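Local coordinates for protein 2-C-methyl-D-erythritol 2,4-cyclodiphosphate synthase (Francisella tularensis subsp. tularensis, PDB 3RE3) that catalyses the cyclisation that forms 2-C-methyl-D-erythritol 2,4-cyclodiphosphate with release of CMP, a step of non-mevalonate isoprenoid synthesis, at residues I100-I105 with S131-K136. Sequence-based numbering, arbitrary orientation.
Sequences IDCTII and SQINIK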
loop_
_atom_site.group_PDB
_atom_site.type_symbol
_atom_site.label_atom_id
_atom_site.label_comp_id
_atom_site.label_asym_id
_atom_site.label_seq_id
_atom_site.Cartn_x
_atom_site.Cartn_y
_atom_site.Cartn_z
ATOM N N ILE A 100 2.314 8.774 -11.639
ATOM C CA ILE A 100 1.586 7.622 -11.136
ATOM C C ILE A 100 2.502 6.422 -10.994
ATOM O O ILE A 100 3.269 6.120 -11.910
ATOM C CB ILE A 100 0.455 7.240 -12.088
ATOM C CG1 ILE A 100 -0.591 8.347 -12.110
ATOM C CG2 ILE A 100 -0.151 5.910 -11.665
ATOM C CD1 ILE A 100 -1.577 8.211 -13.225
ATOM N N ASP A 101 2.418 5.743 -9.851
ATOM C CA ASP A 101 3.147 4.488 -9.652
ATOM C C ASP A 101 2.230 3.284 -9.409
ATOM O O ASP A 101 1.345 3.328 -8.561
ATOM C CB ASP A 101 4.152 4.623 -8.509
ATOM C CG ASP A 101 5.272 3.600 -8.607
ATOM O OD1 ASP A 101 5.344 2.900 -9.638
ATOM O OD2 ASP A 101 6.095 3.505 -7.672
ATOM N N CYS A 102 2.442 2.206 -10.151
ATOM C CA CYS A 102 1.568 1.033 -10.039
ATOM C C CYS A 102 2.372 -0.201 -9.714
ATOM O O CYS A 102 3.442 -0.435 -10.294
ATOM C CB CYS A 102 0.804 0.776 -11.334
ATOM S SG CYS A 102 -0.142 2.160 -11.955
ATOM N N THR A 103 1.854 -0.982 -8.771
ATOM C CA THR A 103 2.400 -2.298 -8.483
ATOM C C THR A 103 1.330 -3.376 -8.694
ATOM O O THR A 103 0.347 -3.463 -7.967
ATOM C CB THR A 103 2.963 -2.370 -7.058
ATOM O OG1 THR A 103 3.863 -1.278 -6.851
ATOM C CG2 THR A 103 3.698 -3.691 -6.827
ATOM N N ILE A 104 1.537 -4.188 -9.715
ATOM C CA ILE A 104 0.704 -5.352 -9.948
ATOM C C ILE A 104 1.237 -6.541 -9.167
ATOM O O ILE A 104 2.404 -6.898 -9.294
ATOM C CB ILE A 104 0.694 -5.716 -11.429
ATOM C CG1 ILE A 104 0.206 -4.518 -12.245
ATOM C CG2 ILE A 104 -0.161 -6.956 -11.670
ATOM C CD1 ILE A 104 0.356 -4.700 -13.724
ATOM N N ILE A 105 0.377 -7.138 -8.350
ATOM C CA ILE A 105 0.751 -8.311 -7.569
ATOM C C ILE A 105 0.094 -9.575 -8.113
ATOM O O ILE A 105 -1.117 -9.746 -8.005
ATOM C CB ILE A 105 0.349 -8.113 -6.102
ATOM C CG1 ILE A 105 0.817 -6.729 -5.639
ATOM C CG2 ILE A 105 0.895 -9.254 -5.239
ATOM C CD1 ILE A 105 0.559 -6.437 -4.201
ATOM N N SER A 131 6.687 8.482 -19.044
ATOM C CA SER A 131 7.608 8.532 -17.923
ATOM C C SER A 131 6.918 9.027 -16.662
ATOM O O SER A 131 7.468 8.968 -15.562
ATOM C CB SER A 131 8.804 9.419 -18.257
ATOM O OG SER A 131 8.385 10.708 -18.679
ATOM N N GLN A 132 5.703 9.518 -16.828
ATOM C CA GLN A 132 4.920 9.942 -15.692
ATOM C C GLN A 132 4.061 8.840 -15.095
ATOM O O GLN A 132 3.416 9.071 -14.076
ATOM C CB GLN A 132 3.997 11.061 -16.100
ATOM C CG GLN A 132 4.656 12.399 -16.266
ATOM C CD GLN A 132 3.654 13.411 -16.738
ATOM O OE1 GLN A 132 3.392 13.522 -17.933
ATOM N NE2 GLN A 132 3.042 14.118 -15.801
ATOM N N ILE A 133 4.008 7.671 -15.741
ATOM C CA ILE A 133 3.288 6.519 -15.168
ATOM C C ILE A 133 4.083 5.213 -15.140
ATOM O O ILE A 133 4.368 4.613 -16.168
ATOM C CB ILE A 133 1.914 6.256 -15.822
ATOM C CG1 ILE A 133 1.399 4.894 -15.363
ATOM C CG2 ILE A 133 2.001 6.290 -17.345
ATOM C CD1 ILE A 133 -0.098 4.704 -15.571
ATOM N N ASN A 134 4.406 4.766 -13.941
ATOM C CA ASN A 134 5.244 3.601 -13.763
ATOM C C ASN A 134 4.384 2.412 -13.387
ATOM O O ASN A 134 3.485 2.528 -12.552
ATOM C CB ASN A 134 6.255 3.869 -12.656
ATOM C CG ASN A 134 7.413 2.934 -12.703
ATOM O OD1 ASN A 134 8.369 3.162 -13.440
ATOM N ND2 ASN A 134 7.339 1.858 -11.923
ATOM N N ILE A 135 4.671 1.272 -14.007
ATOM C CA ILE A 135 3.965 0.024 -13.738
ATOM C C ILE A 135 4.996 -1.053 -13.496
ATOM O O ILE A 135 5.778 -1.386 -14.395
ATOM C CB ILE A 135 3.138 -0.430 -14.958
ATOM C CG1 ILE A 135 2.060 0.596 -15.329
ATOM C CG2 ILE A 135 2.520 -1.756 -14.693
ATOM C CD1 ILE A 135 1.373 0.279 -16.648
ATOM N N LYS A 136 5.004 -1.605 -12.288
ATOM C CA LYS A 136 5.879 -2.741 -11.991
ATOM C C LYS A 136 5.072 -3.956 -11.518
ATOM O O LYS A 136 3.957 -3.814 -11.030
ATOM C CB LYS A 136 6.946 -2.360 -10.964
ATOM C CG LYS A 136 6.390 -1.675 -9.741
ATOM C CD LYS A 136 7.491 -1.237 -8.817
ATOM C CE LYS A 136 7.323 0.213 -8.480
ATOM N NZ LYS A 136 5.884 0.509 -8.223
#
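Lys136 reaches back across the neighbouring strand to meet Asp101 and Thr103, so that its ammonium group sits between the two side chains. Its CG occupies the position between backbone N and carbonyl carbon (chi1 50°), and bends at the last two torsions turn the chain to lie about perpendicular to Asp101. NZ forms a salt bridge with Asp101 OD1 at 2.8 Å, although the hydrogen bond within it is weak, and donates to Thr103 OG1 at 3.0 Å. The same carboxylate oxygen accepts Asn134 ND2 at 3.2 Å, on its syn side but out of the carboxylate plane. Asp101 and Asn134 run side by side in the same direction with carboxylate and amide planes 73° apart; the bond is bent, 138° at the hydrogen.

Beneath these groups, strands 100-105 and 133-136 pair in parallel. The bonds alternate in direction, from Asn134 N to Ile100 O, from Cys102 N to Asn134 O, from Lys136 N to Cys102 O, and from Ile104 N to Lys136 O at 2.8 Å. The opposite face is apolar: Ile100 CG2 lies alongside Ile133 CD1 at 4.1 Å, and the Ile104 side chain slants across that of Ile135, CD1 touching CG2 at 3.8 Å. Helix 115-126, the connection of this beta-alpha-beta unit, packs there through Leu122 and Met118.

The polar face instead meets the second subunit of the trimer. His10 of the second subunit bonds Asp101 OD2 through its backbone N, Lys136 NZ through its backbone O and Thr103 OG1 through ND1, while Gly61 N of that subunit donates to Asn134 OD1. The buried Lys136 charge is thus probably balanced by Asp101, and a polar network within one chain continues directly into the subunit interface.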